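Local structure of minor fimbrium subunit Mfa5 (Porphyromonas gingivalis ATCC 33277, 6TO1) at residues V443-V447 with S448-L452; A221-A225 with V226-I230; M160-G164 with M165-G169; Q349-N353 with S354-I358; G153-F156 with V157-L161. The protein serves as an accessory subunit of the minor fimbriae, pili that mediate biofilm formation and adhesion to host cells and to other oral bacteria. One frame throughout, in Å; residues are numbered along the deposited sequence.

In the fold
From the N terminus, contact 5 comes first, in the last turns of helix 143-160. Contact 3 shares Met160 and Leu161 with it and turns the chain toward strand 170-177. Contact 2 closes the short loop from helix 209-220 into strand 227-234, and contact 4 that between helix 340-353 and strand 357-362. These strands are neighbours in the six-stranded sheet of the von Willebrand factor A fold, so contacts 2 and 4 touch, through probable backbone bonds of Lys228 and Ile230 with Thr357 and Lys228 packing on Tyr356. Contact 1 is a hairpin in a separate antiparallel sheet, its centre about 50 Å from that of contact 2. Contacts 5 and 3 overlap; the others follow in series, and none nests or crosses.

Contact 1 of 5, residues V443-V447 with S448-L452; sequences VHYDV and STKKL
Asp446 and the turn residues Ser448 and Thr449 make the polar part of this hairpin. One carboxylate oxygen, Asp446 OD2, accepts three bonds. Ser448 OG comes to Asp446 OD2 from the syn side at 2.6 Å, while Thr449 OG1 reaches the same oxygen from the anti side at 2.9 Å. The third donor, Thr449 N, also lies on the anti side, 3.0 Å from Asp446 OD2. Both hydroxyls take the position between their own backbone N and carbonyl carbon (chi1 50° for Ser448, 57° for Thr449), which turns them back to the carboxylate.

The backbone bonds pair Asp446 with Lys451: Asp446 N bonds to Lys451 O at 3.0 Å, and Lys451 N returns a longer one to Asp446 O at 3.3 Å. Two residues, Lys450 and Lys451, stand opposite the single Asp446, which makes a G1 beta bulge, Lys450 having positive phi.

On the other face, Tyr445 and Leu452 form a non-hydrogen-bonded pair. Leu452 CD2 lies 3.3 Å from Tyr445 CD1 and also meets Val443 CG1, while the Tyr445 and Lys450 side chains lie side by side, Tyr445 OH 3.7 Å from Lys450 CG. The ammonium of Lys450 goes on to the carbonyls of Phe421 and Ala418.

Three donors on one oxygen hold the Asp446 carboxylate in place and probably stabilise its negative charge, tying the turn to strand 442-446 on the Asp446 side.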
loop_
_atom_site.group_PDB
_atom_site.type_symbol
_atom_site.label_atom_id
_atom_site.label_comp_id
_atom_site.label_asym_id
_atom_site.label_seq_id
_atom_site.Cartn_x
_atom_site.Cartn_y
_atom_site.Cartn_z
ATOM N N VAL A 443 0.330 -21.838 -5.296
ATOM C CA VAL A 443 1.721 -22.259 -5.306
ATOM C C VAL A 443 1.889 -23.483 -6.199
ATOM O O VAL A 443 1.132 -24.452 -6.092
ATOM C CB VAL A 443 2.236 -22.560 -3.887
ATOM C CG1 VAL A 443 3.723 -22.925 -3.953
ATOM C CG2 VAL A 443 1.989 -21.372 -2.946
ATOM N N HIS A 444 2.882 -23.424 -7.072
ATOM C CA HIS A 444 3.287 -24.501 -7.957
ATOM C C HIS A 444 4.642 -25.038 -7.505
ATOM O O HIS A 444 5.494 -24.289 -7.035
ATOM C CB HIS A 444 3.408 -23.993 -9.387
ATOM C CG HIS A 444 3.911 -25.012 -10.349
ATOM N ND1 HIS A 444 3.075 -25.914 -10.976
ATOM C CD2 HIS A 444 5.160 -25.275 -10.798
ATOM C CE1 HIS A 444 3.793 -26.693 -11.767
ATOM N NE2 HIS A 444 5.059 -26.323 -11.681
ATOM N N TYR A 445 4.837 -26.340 -7.660
ATOM C CA TYR A 445 6.083 -26.995 -7.293
ATOM C C TYR A 445 6.598 -27.759 -8.498
ATOM O O TYR A 445 5.829 -28.465 -9.164
ATOM C CB TYR A 445 5.880 -27.942 -6.115
ATOM C CG TYR A 445 7.167 -28.536 -5.582
ATOM C CD1 TYR A 445 8.140 -27.734 -5.016
ATOM C CD2 TYR A 445 7.403 -29.909 -5.649
ATOM C CE1 TYR A 445 9.313 -28.266 -4.530
ATOM C CE2 TYR A 445 8.576 -30.450 -5.166
ATOM C CZ TYR A 445 9.522 -29.627 -4.601
ATOM O OH TYR A 445 10.694 -30.156 -4.111
ATOM N N ASP A 446 7.871 -27.588 -8.801
ATOM C CA ASP A 446 8.546 -28.433 -9.775
ATOM C C ASP A 446 9.472 -29.395 -9.038
ATOM O O ASP A 446 10.438 -28.967 -8.404
ATOM C CB ASP A 446 9.329 -27.607 -10.785
ATOM C CG ASP A 446 9.951 -28.475 -11.867
ATOM O OD1 ASP A 446 9.228 -28.892 -12.789
ATOM O OD2 ASP A 446 11.156 -28.761 -11.784
ATOM N N VAL A 447 9.202 -30.698 -9.172
ATOM C CA VAL A 447 9.964 -31.708 -8.441
ATOM C C VAL A 447 11.434 -31.692 -8.861
ATOM O O VAL A 447 12.337 -31.855 -8.032
ATOM C CB VAL A 447 9.342 -33.104 -8.663
ATOM C CG1 VAL A 447 9.299 -33.435 -10.158
ATOM C CG2 VAL A 447 10.128 -34.151 -7.920
ATOM N N SER A 448 11.708 -31.528 -10.156
ATOM C CA SER A 448 13.077 -31.747 -10.618
ATOM C C SER A 448 14.013 -30.631 -10.187
ATOM O O SER A 448 15.188 -30.887 -9.912
ATOM C CB SER A 448 13.096 -31.905 -12.137
ATOM O OG SER A 448 12.377 -30.856 -12.761
ATOM N N THR A 449 13.526 -29.400 -10.109
ATOM C CA THR A 449 14.357 -28.283 -9.693
ATOM C C THR A 449 14.130 -27.901 -8.237
ATOM O O THR A 449 14.806 -26.993 -7.738
ATOM C CB THR A 449 14.098 -27.064 -10.586
ATOM O OG1 THR A 449 12.709 -26.714 -10.546
ATOM C CG2 THR A 449 14.485 -27.360 -12.018
ATOM N N LYS A 450 13.185 -28.555 -7.564
ATOM C CA LYS A 450 12.820 -28.257 -6.182
ATOM C C LYS A 450 12.472 -26.781 -6.036
ATOM O O LYS A 450 12.883 -26.107 -5.098
ATOM C CB LYS A 450 13.935 -28.658 -5.224
ATOM C CG LYS A 450 14.196 -30.165 -5.224
ATOM C CD LYS A 450 15.497 -30.492 -4.489
ATOM C CE LYS A 450 15.359 -30.227 -2.998
ATOM N NZ LYS A 450 16.607 -30.546 -2.275
ATOM N N LYS A 451 11.678 -26.294 -6.980
ATOM C CA LYS A 451 11.372 -24.875 -7.089
ATOM C C LYS A 451 9.909 -24.658 -6.741
ATOM O O LYS A 451 9.024 -25.240 -7.370
ATOM C CB LYS A 451 11.674 -24.360 -8.494
ATOM C CG LYS A 451 11.420 -22.855 -8.672
ATOM C CD LYS A 451 11.460 -22.484 -10.141
ATOM C CE LYS A 451 11.315 -20.989 -10.351
ATOM N NZ LYS A 451 11.286 -20.703 -11.811
ATOM N N LEU A 452 9.656 -23.814 -5.748
ATOM C CA LEU A 452 8.305 -23.369 -5.442
ATOM C C LEU A 452 8.094 -22.042 -6.166
ATOM O O LEU A 452 8.967 -21.168 -6.126
ATOM C CB LEU A 452 8.095 -23.202 -3.938
ATOM C CG LEU A 452 8.090 -24.493 -3.119
ATOM C CD1 LEU A 452 8.367 -24.161 -1.650
ATOM C CD2 LEU A 452 6.782 -25.228 -3.280
#

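Contact 2 of 5, residues A221-A225 with V226-I230; sequences ATSTA and VDKHI
Between Ser223 and Lys228 the backbone turns out of the loop after helix 209-220 and, past Ala225 and Val226, enters strand 227-234. Ser223 OG stands anti to its own N (chi1 169°) and accepts from Ala225 N at 3.1 Å, closing an ST turn; the same hydroxyl bonds to Asp127 on the neighbouring strand. The Lys228 side chain, extended beyond CG, runs back over this turn. Its CE passes 3.4 Å from Ser223 OG and 3.3 Å from Ala225 O. At the tip, Lys228 NZ makes a weak hydrogen bond to Ser223 O at 3.4 Å. A water bridges the two segments, donating to Ala225 O at 2.8 Å and accepting from Lys228 NZ at 2.9 Å. Ala225 CB rests against Asp227 O. The aliphatic part of Lys228 packs on Met220 and Tyr356. Such a tight passage from helix into parallel strand belongs to the alternating alpha/beta layout of the von Willebrand factor A domain.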
loop_
_atom_site.group_PDB
_atom_site.type_symbol
_atom_site.label_atom_id
_atom_site.label_comp_id
_atom_site.label_asym_id
_atom_site.label_seq_id
_atom_site.Cartn_x
_atom_site.Cartn_y
_atom_site.Cartn_z
ATOM N N ALA A 221 -1.107 27.555 -6.498
ATOM C CA ALA A 221 -0.021 27.439 -7.470
ATOM C C ALA A 221 1.270 26.886 -6.874
ATOM O O ALA A 221 2.097 26.349 -7.610
ATOM C CB ALA A 221 0.267 28.795 -8.097
ATOM N N THR A 222 1.494 27.040 -5.579
ATOM C CA THR A 222 2.721 26.509 -4.978
ATOM C C THR A 222 2.584 25.058 -4.512
ATOM O O THR A 222 3.568 24.465 -4.050
ATOM C CB THR A 222 3.143 27.376 -3.792
ATOM O OG1 THR A 222 2.230 27.145 -2.711
ATOM C CG2 THR A 222 3.114 28.864 -4.183
ATOM N N SER A 223 1.405 24.477 -4.626
ATOM C CA SER A 223 1.169 23.134 -4.126
ATOM C C SER A 223 1.811 22.093 -5.025
ATOM O O SER A 223 1.720 22.166 -6.254
ATOM C CB SER A 223 -0.340 22.865 -4.041
ATOM O OG SER A 223 -0.624 21.477 -3.802
ATOM N N THR A 224 2.445 21.098 -4.402
ATOM C CA THR A 224 2.885 19.906 -5.113
ATOM C C THR A 224 2.113 18.665 -4.662
ATOM O O THR A 224 2.583 17.543 -4.858
ATOM C CB THR A 224 4.391 19.696 -4.923
ATOM O OG1 THR A 224 4.680 19.602 -3.527
ATOM C CG2 THR A 224 5.173 20.867 -5.487
ATOM N N ALA A 225 0.934 18.846 -4.078
ATOM C CA ALA A 225 0.087 17.732 -3.672
ATOM C C ALA A 225 -0.475 16.982 -4.882
ATOM O O ALA A 225 -0.537 17.484 -6.001
ATOM C CB ALA A 225 -1.069 18.230 -2.792
ATOM N N VAL A 226 -0.866 15.735 -4.642
ATOM C CA VAL A 226 -1.571 14.971 -5.661
ATOM C C VAL A 226 -2.990 15.495 -5.824
ATOM O O VAL A 226 -3.474 15.697 -6.942
ATOM C CB VAL A 226 -1.570 13.470 -5.302
ATOM C CG1 VAL A 226 -2.457 12.714 -6.247
ATOM C CG2 VAL A 226 -0.129 12.948 -5.317
ATOM N N ASP A 227 -3.693 15.674 -4.717
ATOM C CA ASP A 227 -5.059 16.174 -4.744
ATOM C C ASP A 227 -5.061 17.628 -4.306
ATOM O O ASP A 227 -4.408 17.982 -3.321
ATOM C CB ASP A 227 -5.972 15.415 -3.800
ATOM C CG ASP A 227 -6.188 13.982 -4.216
ATOM O OD1 ASP A 227 -5.972 13.668 -5.395
ATOM O OD2 ASP A 227 -6.588 13.197 -3.343
ATOM N N LYS A 228 -5.858 18.445 -4.988
ATOM C CA LYS A 228 -5.909 19.881 -4.728
ATOM C C LYS A 228 -7.365 20.309 -4.755
ATOM O O LYS A 228 -8.045 20.147 -5.785
ATOM C CB LYS A 228 -5.080 20.653 -5.763
ATOM C CG LYS A 228 -3.597 20.363 -5.730
ATOM C CD LYS A 228 -2.846 21.036 -6.873
ATOM C CE LYS A 228 -1.416 20.506 -6.991
ATOM N NZ LYS A 228 -0.774 20.950 -8.260
ATOM N N HIS A 229 -7.848 20.824 -3.623
ATOM C CA HIS A 229 -9.243 21.202 -3.453
ATOM C C HIS A 229 -9.382 22.671 -3.073
ATOM O O HIS A 229 -8.613 23.185 -2.261
ATOM C CB HIS A 229 -9.932 20.393 -2.338
ATOM C CG HIS A 229 -9.918 18.915 -2.543
ATOM N ND1 HIS A 229 -10.997 18.226 -3.058
ATOM C CD2 HIS A 229 -8.964 17.990 -2.294
ATOM C CE1 HIS A 229 -10.718 16.934 -3.091
ATOM N NE2 HIS A 229 -9.483 16.768 -2.647
ATOM N N ILE A 230 -10.378 23.331 -3.653
ATOM C CA ILE A 230 -10.843 24.641 -3.208
ATOM C C ILE A 230 -12.261 24.471 -2.699
ATOM O O ILE A 230 -13.106 23.900 -3.397
ATOM C CB ILE A 230 -10.786 25.689 -4.330
ATOM C CG1 ILE A 230 -9.337 25.868 -4.766
ATOM C CG2 ILE A 230 -11.455 26.989 -3.896
ATOM C CD1 ILE A 230 -9.176 26.722 -6.047
HETATM O O HOH W 1 1.120 18.778 -7.890
#

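Contact 3 of 5, residues M160-G164 with M165-G169; sequences MLPKG and MATEG
Thr167 folds its hydroxyl back into the turn formed by Leu161 to Gly164, where OG1 both gives and receives. Thr167 OG1 donates to Gly164 O at 2.8 Å and accepts from Lys163 N at 3.0 Å, the latter through a bent bond of 135°. With chi1 at -56°, OG1 lies beside the Thr167 backbone N, so that OG1 and N of Thr167 both donate to Gly164 O, N at 2.9 Å. They approach it differently, OG1 tilted 21° from the carbonyl plane and N well above that plane. Lys163 O accepts from Ala166 N at 3.0 Å, and Leu161 O from Gly164 N, which closes a type I beta turn. At the end of that turn Gly164 takes a positive phi, readily adopted by a residue without a side chain. Thr167 O, finally, receives the ammonium of Lys189.

The carbon atoms of Thr167 pack on Leu161 and Pro162. Leu161 CD2 sits 3.8 Å from Thr167 CB, the two side chains crossing at about a right angle, and Thr167 CG2 rests 3.9 Å from Pro162 CD. Leu161 then carries this packing inward onto Val170, Ile172 and Leu194.

Successive turns, a type I turn followed by a short 3-10 segment, thus bring the chain from helix 143-160 round to strand 170-177, as the connection of a beta-alpha-beta unit in a von Willebrand factor A domain.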
loop_
_atom_site.group_PDB
_atom_site.type_symbol
_atom_site.label_atom_id
_atom_site.label_comp_id
_atom_site.label_asym_id
_atom_site.label_seq_id
_atom_site.Cartn_x
_atom_site.Cartn_y
_atom_site.Cartn_z
ATOM N N MET A 160 -10.645 17.657 8.766
ATOM C CA MET A 160 -9.583 17.357 7.812
ATOM C C MET A 160 -8.213 17.305 8.467
ATOM O O MET A 160 -7.307 16.694 7.905
ATOM C CB MET A 160 -9.659 18.379 6.674
ATOM C CG MET A 160 -10.926 18.187 5.806
ATOM S SD MET A 160 -10.808 19.370 4.334
ATOM C CE MET A 160 -11.065 20.686 4.748
ATOM N N LEU A 161 -8.043 17.912 9.635
ATOM C CA LEU A 161 -6.777 17.874 10.358
ATOM C C LEU A 161 -7.003 17.251 11.733
ATOM O O LEU A 161 -6.802 17.896 12.766
ATOM C CB LEU A 161 -6.193 19.273 10.479
ATOM C CG LEU A 161 -5.681 19.929 9.199
ATOM C CD1 LEU A 161 -5.406 21.422 9.436
ATOM C CD2 LEU A 161 -4.448 19.220 8.684
ATOM N N PRO A 162 -7.442 15.996 11.773
ATOM C CA PRO A 162 -7.852 15.397 13.060
ATOM C C PRO A 162 -6.709 15.205 14.064
ATOM O O PRO A 162 -6.981 15.083 15.267
ATOM C CB PRO A 162 -8.450 14.047 12.638
ATOM C CG PRO A 162 -7.773 13.725 11.349
ATOM C CD PRO A 162 -7.605 15.066 10.641
ATOM N N LYS A 163 -5.462 15.132 13.614
ATOM C CA LYS A 163 -4.303 15.048 14.494
ATOM C C LYS A 163 -3.547 16.367 14.549
ATOM O O LYS A 163 -2.372 16.402 14.937
ATOM C CB LYS A 163 -3.383 13.916 14.037
ATOM C CG LYS A 163 -4.043 12.546 14.045
ATOM C CD LYS A 163 -3.050 11.469 13.633
ATOM C CE LYS A 163 -3.605 10.069 13.861
ATOM N NZ LYS A 163 -2.571 9.020 13.593
ATOM N N GLY A 164 -4.199 17.456 14.155
ATOM C CA GLY A 164 -3.526 18.741 14.132
ATOM C C GLY A 164 -2.270 18.723 13.302
ATOM O O GLY A 164 -2.236 18.229 12.168
ATOM N N MET A 165 -1.203 19.262 13.870
ATOM C CA MET A 165 0.053 19.386 13.154
ATOM C C MET A 165 0.716 18.046 12.908
ATOM O O MET A 165 1.671 17.972 12.136
ATOM C CB MET A 165 0.984 20.307 13.939
ATOM C CG MET A 165 0.395 21.705 14.074
ATOM S SD MET A 165 0.988 22.702 15.461
ATOM C CE MET A 165 2.192 23.725 14.749
ATOM N N ALA A 166 0.188 16.985 13.484
ATOM C CA ALA A 166 0.649 15.638 13.188
ATOM C C ALA A 166 -0.184 14.950 12.120
ATOM O O ALA A 166 0.036 13.763 11.849
ATOM C CB ALA A 166 0.640 14.793 14.467
ATOM N N THR A 167 -1.148 15.646 11.518
ATOM C CA THR A 167 -1.952 15.016 10.483
ATOM C C THR A 167 -1.088 14.732 9.268
ATOM O O THR A 167 -0.459 15.643 8.713
ATOM C CB THR A 167 -3.135 15.896 10.082
ATOM O OG1 THR A 167 -3.927 16.224 11.227
ATOM C CG2 THR A 167 -4.016 15.151 9.056
ATOM N N GLU A 168 -1.078 13.473 8.832
ATOM C CA GLU A 168 -0.324 13.099 7.645
ATOM C C GLU A 168 -1.037 13.575 6.378
ATOM O O GLU A 168 -2.249 13.396 6.224
ATOM C CB GLU A 168 -0.147 11.579 7.599
ATOM C CG GLU A 168 1.284 11.106 7.806
ATOM C CD GLU A 168 1.400 9.587 7.855
ATOM O OE1 GLU A 168 1.253 8.944 6.793
ATOM O OE2 GLU A 168 1.637 9.043 8.956
ATOM N N GLY A 169 -0.280 14.192 5.480
ATOM C CA GLY A 169 -0.704 14.376 4.114
ATOM C C GLY A 169 -1.540 15.600 3.812
ATOM O O GLY A 169 -1.605 15.995 2.644
#

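Contact 4 of 5, residues Q349-N353 with S354-I358; sequences QFAKN and SGYTI
Tyr356 N bonds to Ala351 O at 3.0 Å and Gly355 N to Lys352 O at 2.9 Å, two backbone bonds that bring the chain back onto the last turn of helix 340-353. The first is fairly straight at 160°; in the second, the donor stands well above the carbonyl plane. Ser354 N still holds the helical bond to Phe350 O at 3.1 Å, with only a weak one to Ala351 O. A water sits at this end: it donates to Phe350 O and lies 3.0 Å from Ser354 OG. On the helix itself, Gln349 NE2 gives a hydrogen bond to Asn353 OD1, coming from above the plane of that carbonyl.

With Gly355 at positive phi, the two bonds back from Gly355 and Tyr356 make a Schellman motif, the C-terminal stop of the helix before the chain enters strand 357-362 of the central sheet.

Beyond the polar shell, Ser354 CB lies 3.6 Å above one face of the Tyr356 ring, offset toward its rim. Tyr356 CD2 touches Ala351 CB at 3.7 Å, and Ile358 CD1 reaches that same methyl from the strand at 3.9 Å. Lys352 crosses Ile358 at about a right angle, its CG against Ile358 CG1, before its extended chain carries the ammonium to Ala379 O. Ala351 and Ile358 also pack on Ile230 of the adjacent strand, and Tyr356 touches Met220 on helix 209-220.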
loop_
_atom_site.group_PDB
_atom_site.type_symbol
_atom_site.label_atom_id
_atom_site.label_comp_id
_atom_site.label_asym_id
_atom_site.label_seq_id
_atom_site.Cartn_x
_atom_site.Cartn_y
_atom_site.Cartn_z
ATOM N N GLN A 349 -13.294 28.210 -13.536
ATOM C CA GLN A 349 -12.908 27.392 -14.686
ATOM C C GLN A 349 -11.391 27.341 -14.837
ATOM O O GLN A 349 -10.831 26.296 -15.201
ATOM C CB GLN A 349 -13.542 27.924 -15.976
ATOM C CG GLN A 349 -13.357 26.968 -17.155
ATOM C CD GLN A 349 -13.985 25.596 -16.906
ATOM O OE1 GLN A 349 -15.155 25.483 -16.578
ATOM N NE2 GLN A 349 -13.194 24.555 -17.055
ATOM N N PHE A 350 -10.705 28.460 -14.573
ATOM C CA PHE A 350 -9.248 28.458 -14.645
ATOM C C PHE A 350 -8.680 27.497 -13.609
ATOM O O PHE A 350 -7.718 26.773 -13.887
ATOM C CB PHE A 350 -8.665 29.863 -14.436
ATOM C CG PHE A 350 -9.285 30.922 -15.319
ATOM C CD1 PHE A 350 -9.618 30.639 -16.643
ATOM C CD2 PHE A 350 -9.550 32.182 -14.821
ATOM C CE1 PHE A 350 -10.201 31.597 -17.451
ATOM C CE2 PHE A 350 -10.134 33.126 -15.622
ATOM C CZ PHE A 350 -10.460 32.842 -16.924
ATOM N N ALA A 351 -9.282 27.465 -12.412
ATOM C CA ALA A 351 -8.847 26.519 -11.380
ATOM C C ALA A 351 -9.094 25.077 -11.815
ATOM O O ALA A 351 -8.237 24.203 -11.610
ATOM C CB ALA A 351 -9.582 26.794 -10.070
ATOM N N LYS A 352 -10.258 24.817 -12.433
ATOM C CA LYS A 352 -10.546 23.468 -12.912
ATOM C C LYS A 352 -9.575 23.062 -14.008
ATOM O O LYS A 352 -9.126 21.910 -14.056
ATOM C CB LYS A 352 -11.985 23.371 -13.425
ATOM C CG LYS A 352 -13.082 23.606 -12.373
ATOM C CD LYS A 352 -14.430 23.899 -13.036
ATOM C CE LYS A 352 -15.430 24.402 -12.014
ATOM N NZ LYS A 352 -16.784 24.589 -12.608
ATOM N N ASN A 353 -9.240 23.991 -14.896
ATOM C CA ASN A 353 -8.276 23.720 -15.949
ATOM C C ASN A 353 -6.905 23.370 -15.387
ATOM O O ASN A 353 -6.155 22.637 -16.028
ATOM C CB ASN A 353 -8.160 24.929 -16.882
ATOM C CG ASN A 353 -9.404 25.151 -17.698
ATOM O OD1 ASN A 353 -10.292 24.314 -17.729
ATOM N ND2 ASN A 353 -9.497 26.325 -18.332
ATOM N N SER A 354 -6.557 23.884 -14.206
ATOM C CA SER A 354 -5.317 23.535 -13.527
ATOM C C SER A 354 -5.390 22.194 -12.796
ATOM O O SER A 354 -4.399 21.799 -12.159
ATOM C CB SER A 354 -4.949 24.639 -12.522
ATOM O OG SER A 354 -4.638 25.865 -13.167
ATOM N N GLY A 355 -6.521 21.506 -12.848
ATOM C CA GLY A 355 -6.717 20.260 -12.142
ATOM C C GLY A 355 -7.245 20.354 -10.726
ATOM O O GLY A 355 -7.175 19.361 -9.996
ATOM N N TYR A 356 -7.759 21.496 -10.297
ATOM C CA TYR A 356 -8.241 21.612 -8.934
ATOM C C TYR A 356 -9.704 21.179 -8.855
ATOM O O TYR A 356 -10.488 21.435 -9.768
ATOM C CB TYR A 356 -8.108 23.043 -8.415
ATOM C CG TYR A 356 -6.742 23.680 -8.604
ATOM C CD1 TYR A 356 -5.594 22.902 -8.743
ATOM C CD2 TYR A 356 -6.605 25.051 -8.663
ATOM C CE1 TYR A 356 -4.344 23.478 -8.917
ATOM C CE2 TYR A 356 -5.359 25.639 -8.830
ATOM C CZ TYR A 356 -4.235 24.838 -8.982
ATOM O OH TYR A 356 -2.999 25.386 -9.152
ATOM N N THR A 357 -10.069 20.539 -7.744
ATOM C CA THR A 357 -11.448 20.165 -7.455
ATOM C C THR A 357 -12.112 21.308 -6.700
ATOM O O THR A 357 -11.548 21.828 -5.736
ATOM C CB THR A 357 -11.485 18.880 -6.624
ATOM O OG1 THR A 357 -10.888 17.829 -7.380
ATOM C CG2 THR A 357 -12.900 18.496 -6.281
ATOM N N ILE A 358 -13.306 21.690 -7.134
ATOM C CA ILE A 358 -14.002 22.824 -6.545
ATOM C C ILE A 358 -15.267 22.337 -5.870
ATOM O O ILE A 358 -16.153 21.784 -6.534
ATOM C CB ILE A 358 -14.367 23.911 -7.579
ATOM C CG1 ILE A 358 -13.211 24.116 -8.533
ATOM C CG2 ILE A 358 -14.798 25.170 -6.848
ATOM C CD1 ILE A 358 -11.945 24.563 -7.905
HETATM O O HOH W 2 -5.530 27.235 -15.662
#

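Contact 5 of 5, residues G153-F156 with V157-L161; sequences GQRF and VKKML
Lys159 starts beside the carbonyl oxygen of Arg155 one turn back: Lys159 CB is 3.3 Å from Arg155 O, the same oxygen that accepts the helical bond from Lys159 N. CG stands anti to the backbone N (chi1 -165°), and the bend at chi3 (-89°) then swings the far end toward the Arg155 guanidinium. Lys159 CE comes within 3.7 Å of Arg155 NH2. At the tip, Lys159 NZ lies at the edge of the guanidinium, near its plane and 3.5 Å from Arg155 NH2. Both groups have Ala394 O as a partner: Lys159 NZ bonds to it, Arg155 NH2 weakly; Lys159 NZ also bonds to Ala396 O and makes a salt bridge to Asp398 OD1. These partners may offset the like charges.

Elsewhere the helix bonds are regular, Val157 N to Gly153 O at 3.0 Å being one of four in succession. Lys158 lays its CG 3.3 Å from Gln154 O, and Val157 CG2 meets Gly153 O at 3.4 Å.

Around the helix, Val157 packs on Leu194 and Ile198 of helix 191-199 and on Met130 of strand 126-133, while Met160 faces Val128 and Ile172 of the sheet. Phe156 meets Phe397 edge-to-face. Helix 143-160 thus lies against the central strands as the connecting helix of the beta-alpha-beta unit between strands 126-133 and 170-177, with helix 191-199 packed beside it through Gln154 and Val157.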
loop_
_atom_site.group_PDB
_atom_site.type_symbol
_atom_site.label_atom_id
_atom_site.label_comp_id
_atom_site.label_asym_id
_atom_site.label_seq_id
_atom_site.Cartn_x
_atom_site.Cartn_y
_atom_site.Cartn_z
ATOM N N GLY A 153 -16.978 26.103 9.257
ATOM C CA GLY A 153 -15.606 26.155 8.797
ATOM C C GLY A 153 -14.649 25.579 9.821
ATOM O O GLY A 153 -13.711 24.864 9.479
ATOM N N GLN A 154 -14.884 25.865 11.094
ATOM C CA GLN A 154 -14.047 25.263 12.126
ATOM C C GLN A 154 -14.219 23.757 12.157
ATOM O O GLN A 154 -13.239 23.014 12.286
ATOM C CB GLN A 154 -14.382 25.874 13.473
ATOM C CG GLN A 154 -13.973 27.311 13.560
ATOM C CD GLN A 154 -14.358 27.896 14.884
ATOM O OE1 GLN A 154 -13.573 27.872 15.831
ATOM N NE2 GLN A 154 -15.573 28.421 14.968
ATOM N N ARG A 155 -15.455 23.283 12.028
ATOM C CA ARG A 155 -15.694 21.851 12.003
ATOM C C ARG A 155 -14.963 21.189 10.845
ATOM O O ARG A 155 -14.412 20.095 11.009
ATOM C CB ARG A 155 -17.191 21.572 11.947
ATOM C CG ARG A 155 -17.493 20.079 12.029
ATOM C CD ARG A 155 -18.962 19.762 11.731
ATOM N NE ARG A 155 -19.132 18.354 11.363
ATOM C CZ ARG A 155 -19.583 17.410 12.185
ATOM N NH1 ARG A 155 -19.913 17.712 13.434
ATOM N NH2 ARG A 155 -19.699 16.157 11.758
ATOM N N PHE A 156 -14.959 21.832 9.668
ATOM C CA PHE A 156 -14.259 21.277 8.514
ATOM C C PHE A 156 -12.753 21.202 8.769
ATOM O O PHE A 156 -12.100 20.205 8.440
ATOM C CB PHE A 156 -14.521 22.132 7.256
ATOM C CG PHE A 156 -15.967 22.228 6.853
ATOM C CD1 PHE A 156 -16.878 21.246 7.206
ATOM C CD2 PHE A 156 -16.409 23.300 6.097
ATOM C CE1 PHE A 156 -18.203 21.344 6.818
ATOM C CE2 PHE A 156 -17.738 23.401 5.706
ATOM C CZ PHE A 156 -18.638 22.433 6.076
ATOM N N VAL A 157 -12.176 22.279 9.315
ATOM C CA VAL A 157 -10.746 22.270 9.620
ATOM C C VAL A 157 -10.408 21.092 10.524
ATOM O O VAL A 157 -9.478 20.325 10.256
ATOM C CB VAL A 157 -10.323 23.605 10.256
ATOM C CG1 VAL A 157 -8.959 23.484 10.886
ATOM C CG2 VAL A 157 -10.358 24.723 9.192
ATOM N N LYS A 158 -11.161 20.930 11.600
ATOM C CA LYS A 158 -10.865 19.871 12.559
ATOM C C LYS A 158 -11.087 18.484 11.984
ATOM O O LYS A 158 -10.367 17.552 12.341
ATOM C CB LYS A 158 -11.726 20.069 13.799
ATOM C CG LYS A 158 -11.405 21.352 14.539
ATOM C CD LYS A 158 -12.385 21.567 15.681
ATOM C CE LYS A 158 -12.158 22.889 16.385
ATOM N NZ LYS A 158 -13.295 23.208 17.303
ATOM N N LYS A 159 -12.072 18.328 11.100
ATOM C CA LYS A 159 -12.308 17.050 10.449
ATOM C C LYS A 159 -11.187 16.685 9.488
ATOM O O LYS A 159 -10.787 15.516 9.401
ATOM C CB LYS A 159 -13.662 17.114 9.733
ATOM C CG LYS A 159 -14.210 15.793 9.311
ATOM C CD LYS A 159 -15.521 15.995 8.575
ATOM C CE LYS A 159 -16.706 15.997 9.523
ATOM N NZ LYS A 159 -17.976 16.098 8.739
ATOM N N MET A 160 -10.645 17.657 8.766
ATOM C CA MET A 160 -9.583 17.357 7.812
ATOM C C MET A 160 -8.213 17.305 8.467
ATOM O O MET A 160 -7.307 16.694 7.905
ATOM C CB MET A 160 -9.659 18.379 6.674
ATOM C CG MET A 160 -10.926 18.187 5.806
ATOM S SD MET A 160 -10.808 19.370 4.334
ATOM C CE MET A 160 -11.065 20.686 4.748
ATOM N N LEU A 161 -8.043 17.912 9.635
ATOM C CA LEU A 161 -6.777 17.874 10.358
ATOM C C LEU A 161 -7.003 17.251 11.733
ATOM O O LEU A 161 -6.802 17.896 12.766
ATOM C CB LEU A 161 -6.193 19.273 10.479
ATOM C CG LEU A 161 -5.681 19.929 9.199
ATOM C CD1 LEU A 161 -5.406 21.422 9.436
ATOM C CD2 LEU A 161 -4.448 19.220 8.684
#